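PDB 3ODN: dally-like protein from Drosophila melanogaster, which is probably a heparan sulfate proteoglycan of the cell surface that takes part in Hedgehog signalling, the chain here being its helical core domain. Local coordinates for residues L91-F103 / V287-I301. The protein carries 2 engineered substitutions. Sequence-based numbering, arbitrary orientation.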
ATOM      1  N   LEU A  91     -12.110   9.609  -9.103  1.00 57.88           N
ATOM      2  CA  LEU A  91     -11.227  10.677  -9.577  1.00 55.03           C
ATOM      3  C   LEU A  91     -10.864  10.455 -11.056  1.00 56.88           C
ATOM      4  O   LEU A  91     -10.811  11.425 -11.809  1.00 56.72           O
ATOM      5  CB  LEU A  91      -9.951  10.716  -8.705  1.00 52.96           C
ATOM      6  CG  LEU A  91      -8.758  11.583  -9.162  1.00 56.70           C
ATOM      7  CD1 LEU A  91      -8.940  13.039  -8.760  1.00 58.19           C
ATOM      8  CD2 LEU A  91      -7.439  11.034  -8.610  1.00 57.67           C
ATOM      9  N   LEU A  92     -10.578   9.190 -11.439  1.00 51.32           N
ATOM     10  CA  LEU A  92     -10.197   8.807 -12.788  1.00 50.02           C
ATOM     11  C   LEU A  92     -11.396   8.888 -13.745  1.00 55.95           C
ATOM     12  O   LEU A  92     -11.200   9.237 -14.899  1.00 54.47           O
ATOM     13  CB  LEU A  92      -9.490   7.431 -12.806  1.00 48.46           C
ATOM     14  CG  LEU A  92      -8.801   6.922 -14.117  1.00 51.17           C
ATOM     15  CD1 LEU A  92      -7.743   7.903 -14.655  1.00 49.28           C
ATOM     16  CD2 LEU A  92      -8.152   5.575 -13.887  1.00 51.89           C
ATOM     17  N   LYS A  93     -12.638   8.660 -13.244  1.00 54.81           N
ATOM     18  CA  LYS A  93     -13.836   8.774 -14.065  1.00 56.28           C
ATOM     19  C   LYS A  93     -14.217  10.244 -14.234  1.00 61.31           C
ATOM     20  O   LYS A  93     -14.725  10.622 -15.287  1.00 61.02           O
ATOM     21  CB  LYS A  93     -14.997   7.938 -13.511  1.00 62.19           C
ATOM     22  CG  LYS A  93     -16.065   7.630 -14.588  1.00 87.90           C
ATOM     23  CD  LYS A  93     -17.085   6.542 -14.200  1.00101.12           C
ATOM     24  CE  LYS A  93     -16.709   5.155 -14.685  1.00108.40           C
ATOM     25  NZ  LYS A  93     -15.810   4.449 -13.725  1.00111.73           N
ATOM     26  N   GLU A  94     -13.937  11.075 -13.203  1.00 59.32           N
ATOM     27  CA  GLU A  94     -14.152  12.527 -13.197  1.00 61.11           C
ATOM     28  C   GLU A  94     -13.237  13.164 -14.259  1.00 62.22           C
ATOM     29  O   GLU A  94     -13.702  13.969 -15.049  1.00 66.06           O
ATOM     30  CB  GLU A  94     -13.855  13.105 -11.795  1.00 63.81           C
ATOM     31  CG  GLU A  94     -14.867  14.140 -11.316  1.00 84.41           C
ATOM     32  CD  GLU A  94     -14.713  15.576 -11.794  1.00105.64           C
ATOM     33  OE1 GLU A  94     -15.753  16.238 -12.023  1.00 72.11           O
ATOM     34  OE2 GLU A  94     -13.559  16.062 -11.870  1.00104.43           O
ATOM     35  N   SER A  95     -11.961  12.766 -14.292  1.00 54.01           N
ATOM     36  CA  SER A  95     -10.933  13.203 -15.234  1.00 52.61           C
ATOM     37  C   SER A  95     -11.317  12.843 -16.678  1.00 57.50           C
ATOM     38  O   SER A  95     -11.203  13.697 -17.549  1.00 60.69           O
ATOM     39  CB  SER A  95      -9.589  12.575 -14.868  1.00 52.65           C
ATOM     40  OG  SER A  95      -8.545  12.836 -15.795  1.00 58.72           O
ATOM     41  N   ARG A  96     -11.803  11.614 -16.923  1.00 51.04           N
ATOM     42  CA  ARG A  96     -12.233  11.182 -18.242  1.00 51.62           C
ATOM     43  C   ARG A  96     -13.357  12.083 -18.782  1.00 61.72           C
ATOM     44  O   ARG A  96     -13.249  12.558 -19.921  1.00 64.15           O
ATOM     45  CB  ARG A  96     -12.681   9.707 -18.215  1.00 51.02           C
ATOM     46  CG  ARG A  96     -13.037   9.135 -19.593  1.00 55.43           C
ATOM     47  CD  ARG A  96     -13.903   7.895 -19.467  1.00 68.26           C
ATOM     48  NE  ARG A  96     -13.155   6.644 -19.609  1.00 75.68           N
ATOM     49  CZ  ARG A  96     -13.016   5.977 -20.754  1.00 92.30           C
ATOM     50  NH1 ARG A  96     -13.551   6.448 -21.876  1.00 79.08           N
ATOM     51  NH2 ARG A  96     -12.335   4.842 -20.786  1.00 76.96           N
ATOM     52  N   THR A  97     -14.425  12.309 -17.971  1.00 58.36           N
ATOM     53  CA  THR A  97     -15.592  13.125 -18.316  1.00 60.97           C
ATOM     54  C   THR A  97     -15.199  14.576 -18.604  1.00 65.57           C
ATOM     55  O   THR A  97     -15.654  15.132 -19.583  1.00 66.11           O
ATOM     56  CB  THR A  97     -16.661  13.032 -17.202  1.00 71.75           C
ATOM     57  OG1 THR A  97     -16.798  11.671 -16.796  1.00 68.78           O
ATOM     58  CG2 THR A  97     -18.022  13.602 -17.635  1.00 70.29           C
ATOM     59  N   GLN A  98     -14.378  15.180 -17.733  1.00 63.64           N
ATOM     60  CA  GLN A  98     -13.866  16.546 -17.840  1.00 64.57           C
ATOM     61  C   GLN A  98     -12.939  16.686 -19.040  1.00 66.75           C
ATOM     62  O   GLN A  98     -12.932  17.743 -19.660  1.00 69.17           O
ATOM     63  CB  GLN A  98     -13.108  16.939 -16.558  1.00 65.48           C
ATOM     64  CG  GLN A  98     -14.004  17.493 -15.459  1.00 93.08           C
ATOM     65  CD  GLN A  98     -13.339  18.637 -14.732  1.00122.36           C
ATOM     66  OE1 GLN A  98     -12.270  18.497 -14.123  1.00119.81           O
ATOM     67  NE2 GLN A  98     -13.962  19.803 -14.780  1.00118.21           N
ATOM     68  N   PHE A  99     -12.130  15.638 -19.343  1.00 59.36           N
ATOM     69  CA  PHE A  99     -11.220  15.628 -20.483  1.00 56.09           C
ATOM     70  C   PHE A  99     -12.043  15.690 -21.765  1.00 60.49           C
ATOM     71  O   PHE A  99     -11.724  16.477 -22.653  1.00 60.19           O
ATOM     72  CB  PHE A  99     -10.331  14.359 -20.486  1.00 53.76           C
ATOM     73  CG  PHE A  99      -9.230  14.376 -21.532  1.00 52.40           C
ATOM     74  CD1 PHE A  99      -7.908  14.592 -21.166  1.00 53.92           C
ATOM     75  CD2 PHE A  99      -9.521  14.186 -22.878  1.00 52.49           C
ATOM     76  CE1 PHE A  99      -6.903  14.641 -22.125  1.00 53.91           C
ATOM     77  CE2 PHE A  99      -8.524  14.258 -23.837  1.00 55.20           C
ATOM     78  CZ  PHE A  99      -7.222  14.490 -23.457  1.00 53.58           C
ATOM     79  N   ASN A 100     -13.083  14.836 -21.859  1.00 58.16           N
ATOM     80  CA  ASN A 100     -13.955  14.734 -23.017  1.00 59.71           C
ATOM     81  C   ASN A 100     -14.747  16.026 -23.258  1.00 67.54           C
ATOM     82  O   ASN A 100     -14.778  16.535 -24.386  1.00 67.72           O
ATOM     83  CB  ASN A 100     -14.866  13.505 -22.917  1.00 60.37           C
ATOM     84  CG  ASN A 100     -15.797  13.368 -24.107  1.00 85.70           C
ATOM     85  OD1 ASN A 100     -16.902  13.897 -24.109  1.00 76.37           O
ATOM     86  ND2 ASN A 100     -15.347  12.715 -25.172  1.00 80.36           N
ATOM     87  N   SER A 101     -15.362  16.559 -22.189  1.00 66.56           N
ATOM     88  CA  SER A 101     -16.147  17.787 -22.215  1.00 69.24           C
ATOM     89  C   SER A 101     -15.282  18.959 -22.654  1.00 71.87           C
ATOM     90  O   SER A 101     -15.717  19.723 -23.514  1.00 72.52           O
ATOM     91  CB  SER A 101     -16.777  18.050 -20.851  1.00 74.51           C
ATOM     92  OG  SER A 101     -17.685  17.013 -20.521  1.00 80.97           O
ATOM     93  N   MET A 102     -14.050  19.083 -22.097  1.00 66.40           N
ATOM     94  CA  MET A 102     -13.133  20.149 -22.486  1.00 67.91           C
ATOM     95  C   MET A 102     -12.730  20.002 -23.942  1.00 67.97           C
ATOM     96  O   MET A 102     -12.705  20.997 -24.664  1.00 70.58           O
ATOM     97  CB  MET A 102     -11.875  20.171 -21.607  1.00 69.95           C
ATOM     98  CG  MET A 102     -10.890  21.272 -22.001  1.00 77.29           C
ATOM     99  SD  MET A 102      -9.250  21.148 -21.243  1.00 82.29           S
ATOM    100  CE  MET A 102      -9.555  21.983 -19.680  1.00 81.98           C
ATOM    101  N   PHE A 103     -12.427  18.772 -24.375  1.00 59.38           N
ATOM    102  CA  PHE A 103     -11.944  18.513 -25.732  1.00 56.89           C
ATOM    103  C   PHE A 103     -12.966  18.718 -26.861  1.00 61.66           C
ATOM    104  O   PHE A 103     -12.595  19.301 -27.858  1.00 61.31           O
ATOM    105  CB  PHE A 103     -11.110  17.234 -25.794  1.00 54.74           C
ATOM    106  CG  PHE A 103      -9.631  17.384 -25.467  1.00 53.55           C
ATOM    107  CD1 PHE A 103      -8.654  16.979 -26.375  1.00 52.35           C
ATOM    108  CD2 PHE A 103      -9.216  17.931 -24.249  1.00 55.12           C
ATOM    109  CE1 PHE A 103      -7.295  17.137 -26.087  1.00 52.13           C
ATOM    110  CE2 PHE A 103      -7.853  18.070 -23.955  1.00 56.62           C
ATOM    111  CZ  PHE A 103      -6.901  17.669 -24.878  1.00 52.74           C
ATOM    112  N   VAL A 287      -3.277  13.179  -7.986  1.00 53.75           N
ATOM    113  CA  VAL A 287      -4.320  14.190  -8.246  1.00 53.88           C
ATOM    114  C   VAL A 287      -3.757  15.271  -9.146  1.00 60.12           C
ATOM    115  O   VAL A 287      -4.428  15.653 -10.102  1.00 60.64           O
ATOM    116  CB  VAL A 287      -5.002  14.771  -6.972  1.00 57.57           C
ATOM    117  CG1 VAL A 287      -6.275  15.547  -7.327  1.00 58.28           C
ATOM    118  CG2 VAL A 287      -5.303  13.670  -5.952  1.00 56.14           C
ATOM    119  N   MET A 288      -2.502  15.706  -8.889  1.00 58.93           N
ATOM    120  CA  MET A 288      -1.791  16.707  -9.703  1.00 62.07           C
ATOM    121  C   MET A 288      -1.456  16.192 -11.130  1.00 62.66           C
ATOM    122  O   MET A 288      -1.064  16.993 -11.988  1.00 63.45           O
ATOM    123  CB  MET A 288      -0.502  17.214  -9.005  1.00 66.72           C
ATOM    124  CG  MET A 288      -0.713  18.053  -7.724  1.00 73.59           C
ATOM    125  SD  MET A 288      -2.080  19.264  -7.682  1.00 82.12           S
ATOM    126  CE  MET A 288      -1.646  20.356  -9.086  1.00 81.38           C
ATOM    127  N   VAL A 289      -1.624  14.867 -11.376  1.00 55.05           N
ATOM    128  CA  VAL A 289      -1.367  14.223 -12.670  1.00 53.14           C
ATOM    129  C   VAL A 289      -2.684  14.006 -13.430  1.00 54.88           C
ATOM    130  O   VAL A 289      -2.811  14.443 -14.572  1.00 52.56           O
ATOM    131  CB  VAL A 289      -0.534  12.904 -12.542  1.00 55.15           C
ATOM    132  CG1 VAL A 289      -0.176  12.330 -13.912  1.00 54.92           C
ATOM    133  CG2 VAL A 289       0.736  13.125 -11.738  1.00 55.33           C
ATOM    134  N   VAL A 290      -3.642  13.321 -12.777  1.00 52.37           N
ATOM    135  CA  VAL A 290      -4.939  12.912 -13.309  1.00 52.91           C
ATOM    136  C   VAL A 290      -5.956  14.052 -13.411  1.00 58.39           C
ATOM    137  O   VAL A 290      -6.558  14.199 -14.473  1.00 58.87           O
ATOM    138  CB  VAL A 290      -5.472  11.652 -12.550  1.00 57.59           C
ATOM    139  CG1 VAL A 290      -6.886  11.264 -12.987  1.00 57.95           C
ATOM    140  CG2 VAL A 290      -4.532  10.467 -12.750  1.00 56.46           C
ATOM    141  N   GLU A 291      -6.190  14.823 -12.321  1.00 56.05           N
ATOM    142  CA  GLU A 291      -7.148  15.931 -12.350  1.00 58.47           C
ATOM    143  C   GLU A 291      -6.887  16.991 -13.484  1.00 62.97           C
ATOM    144  O   GLU A 291      -7.830  17.289 -14.223  1.00 62.28           O
ATOM    145  CB  GLU A 291      -7.383  16.557 -10.956  1.00 60.85           C
ATOM    146  CG  GLU A 291      -8.048  17.929 -10.980  1.00 75.18           C
ATOM    147  CD  GLU A 291      -9.035  18.214  -9.865  1.00120.05           C
ATOM    148  OE1 GLU A 291      -8.743  17.868  -8.695  1.00128.26           O
ATOM    149  OE2 GLU A 291     -10.087  18.825 -10.160  1.00125.14           O
ATOM    150  N   PRO A 292      -5.649  17.539 -13.661  1.00 58.92           N
ATOM    151  CA  PRO A 292      -5.438  18.530 -14.732  1.00 59.73           C
ATOM    152  C   PRO A 292      -4.834  17.922 -15.993  1.00 62.85           C
ATOM    153  O   PRO A 292      -4.112  18.613 -16.720  1.00 65.03           O
ATOM    154  CB  PRO A 292      -4.456  19.504 -14.083  1.00 63.17           C
ATOM    155  CG  PRO A 292      -3.734  18.665 -12.974  1.00 65.57           C
ATOM    156  CD  PRO A 292      -4.406  17.343 -12.879  1.00 58.64           C
ATOM    157  N   LEU A 293      -5.108  16.628 -16.250  1.00 57.58           N
ATOM    158  CA  LEU A 293      -4.569  15.886 -17.392  1.00 56.29           C
ATOM    159  C   LEU A 293      -4.997  16.481 -18.739  1.00 60.20           C
ATOM    160  O   LEU A 293      -4.185  16.524 -19.668  1.00 59.84           O
ATOM    161  CB  LEU A 293      -4.862  14.372 -17.290  1.00 54.51           C
ATOM    162  CG  LEU A 293      -4.197  13.425 -18.319  1.00 59.11           C
ATOM    163  CD1 LEU A 293      -2.683  13.664 -18.434  1.00 59.43           C
ATOM    164  CD2 LEU A 293      -4.440  11.985 -17.931  1.00 61.44           C
ATOM    165  N   ASN A 294      -6.222  17.027 -18.800  1.00 57.82           N
ATOM    166  CA  ASN A 294      -6.758  17.697 -19.988  1.00 59.55           C
ATOM    167  C   ASN A 294      -5.961  18.949 -20.371  1.00 64.35           C
ATOM    168  O   ASN A 294      -5.668  19.129 -21.560  1.00 63.53           O
ATOM    169  CB  ASN A 294      -8.254  17.966 -19.853  1.00 61.45           C
ATOM    170  CG  ASN A 294      -8.700  18.699 -18.609  1.00 84.88           C
ATOM    171  OD1 ASN A 294      -7.906  19.267 -17.841  1.00 79.62           O
ATOM    172  ND2 ASN A 294     -10.011  18.745 -18.420  1.00 76.68           N
ATOM    173  N   ILE A 295      -5.520  19.738 -19.338  1.00 61.18           N
ATOM    174  CA  ILE A 295      -4.691  20.951 -19.432  1.00 62.24           C
ATOM    175  C   ILE A 295      -3.283  20.590 -19.921  1.00 66.30           C
ATOM    176  O   ILE A 295      -2.757  21.277 -20.786  1.00 68.68           O
ATOM    177  CB  ILE A 295      -4.681  21.748 -18.085  1.00 66.02           C
ATOM    178  CG1 ILE A 295      -6.066  22.358 -17.777  1.00 67.71           C
ATOM    179  CG2 ILE A 295      -3.590  22.835 -18.041  1.00 67.81           C
ATOM    180  CD1 ILE A 295      -6.579  22.083 -16.354  1.00 71.83           C
ATOM    181  N   LYS A 296      -2.683  19.506 -19.392  1.00 61.93           N
ATOM    182  CA  LYS A 296      -1.334  19.052 -19.794  1.00 60.89           C
ATOM    183  C   LYS A 296      -1.314  18.592 -21.261  1.00 64.01           C
ATOM    184  O   LYS A 296      -0.340  18.841 -21.964  1.00 65.06           O
ATOM    185  CB  LYS A 296      -0.835  17.923 -18.884  1.00 60.21           C
ATOM    186  CG  LYS A 296      -0.645  18.314 -17.426  1.00 77.87           C
ATOM    187  CD  LYS A 296      -0.714  17.062 -16.523  1.00 86.19           C
ATOM    188  CE  LYS A 296      -0.052  17.234 -15.176  1.00 89.92           C
ATOM    189  NZ  LYS A 296       1.184  16.405 -15.034  1.00 87.12           N
ATOM    190  N   ILE A 297      -2.384  17.928 -21.719  1.00 59.32           N
ATOM    191  CA  ILE A 297      -2.467  17.440 -23.093  1.00 58.35           C
ATOM    192  C   ILE A 297      -2.787  18.581 -24.091  1.00 67.40           C
ATOM    193  O   ILE A 297      -2.204  18.609 -25.179  1.00 67.56           O
ATOM    194  CB  ILE A 297      -3.280  16.100 -23.219  1.00 58.00           C
ATOM    195  CG1 ILE A 297      -2.599  14.995 -22.380  1.00 54.51           C
ATOM    196  CG2 ILE A 297      -3.469  15.651 -24.701  1.00 59.00           C
ATOM    197  CD1 ILE A 297      -3.378  13.825 -22.122  1.00 55.35           C
ATOM    198  N   SER A 298      -3.630  19.568 -23.682  1.00 67.07           N
ATOM    199  CA  SER A 298      -3.953  20.745 -24.512  1.00 69.62           C
ATOM    200  C   SER A 298      -2.700  21.625 -24.716  1.00 77.20           C
ATOM    201  O   SER A 298      -2.484  22.170 -25.804  1.00 78.55           O
ATOM    202  CB  SER A 298      -5.080  21.564 -23.885  1.00 74.63           C
ATOM    203  OG  SER A 298      -4.662  22.240 -22.709  1.00 89.19           O
ATOM    204  N   GLU A 299      -1.871  21.739 -23.660  1.00 74.85           N
ATOM    205  CA  GLU A 299      -0.623  22.495 -23.667  1.00 77.34           C
ATOM    206  C   GLU A 299       0.422  21.852 -24.588  1.00 79.95           C
ATOM    207  O   GLU A 299       1.134  22.583 -25.272  1.00 83.73           O
ATOM    208  CB  GLU A 299      -0.127  22.787 -22.235  1.00 79.52           C
ATOM    209  CG  GLU A 299      -0.950  23.900 -21.584  1.00 93.29           C
ATOM    210  CD  GLU A 299      -0.709  24.284 -20.132  1.00118.92           C
ATOM    211  OE1 GLU A 299      -0.176  23.457 -19.353  1.00112.98           O
ATOM    212  OE2 GLU A 299      -1.116  25.409 -19.763  1.00112.36           O
ATOM    213  N   ALA A 300       0.436  20.500 -24.700  1.00 71.78           N
ATOM    214  CA  ALA A 300       1.293  19.766 -25.649  1.00 70.48           C
ATOM    215  C   ALA A 300       0.794  20.035 -27.104  1.00 75.45           C
ATOM    216  O   ALA A 300       1.600  20.235 -28.017  1.00 77.38           O
ATOM    217  CB  ALA A 300       1.242  18.281 -25.347  1.00 67.77           C
ATOM    218  N   ILE A 301      -0.541  20.081 -27.287  1.00 70.05           N
ATOM    219  CA  ILE A 301      -1.209  20.372 -28.545  1.00 71.32           C
ATOM    220  C   ILE A 301      -0.894  21.815 -29.038  1.00 83.48           C
ATOM    221  O   ILE A 301      -0.543  21.993 -30.208  1.00 83.60           O
ATOM    222  CB  ILE A 301      -2.727  20.037 -28.445  1.00 72.20           C
ATOM    223  CG1 ILE A 301      -2.951  18.495 -28.532  1.00 68.74           C
ATOM    224  CG2 ILE A 301      -3.555  20.796 -29.502  1.00 74.79           C
ATOM    225  CD1 ILE A 301      -4.403  17.933 -28.189  1.00 67.47           C
TER
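In the elongated all-helical core of this glypican, residues 91-103 of the long helix 48-106 pack beside the broken helical run 287-301, and cross segment 293-301 of its second helix at -39°. N294 and F103 pack as knobs into holes: N294 sits among Q98, F99, M102 and F103, and the F103 ring among N294, I297, S298 and I301. The compact asparagine is consistent with the close approach of the backbones here, the CA atoms of F99 and N294 lying 4.9 Å apart. CG of N294 stands between its own backbone N and carbonyl carbon (chi1 53°), and from there ND2 gives a weak hydrogen bond to Q98 O. The M102 side chain crosses that of N294 at about a right angle; its flexible thioether lays SD 3.6 Å from N294 CB, while CE also reaches I295 CG1. F99, its CG anti to the backbone N (chi1 -172°), runs alongside N294 in the opposite direction, CD1 3.5 Å from N294 CA, and brings CE1 edge-on to I297 CD1 at 3.6 Å. The two phenylalanine rings also lie against each other along their own helix, F99 CE2 over the centre of the F103 ring; F118 of helix 115-131 meets both rings. With an alanine in place of F99, I297 CD1 and the N294 backbone would probably lose their aromatic neighbour, and the F103 ring the cover on one face. F103 CE1 continues the apolar seam to I301 CD1, whereas its CE2 edge points in plane at N294 O, 3.4 Å away. At the break between the two short helices, V290 packs beside L91 and L92, its CG1 3.8 Å from L92 CD1. A small hydroxyl suits the close approach there: S95 OG donates to V290 O at 2.7 Å, arriving from above the carbonyl plane.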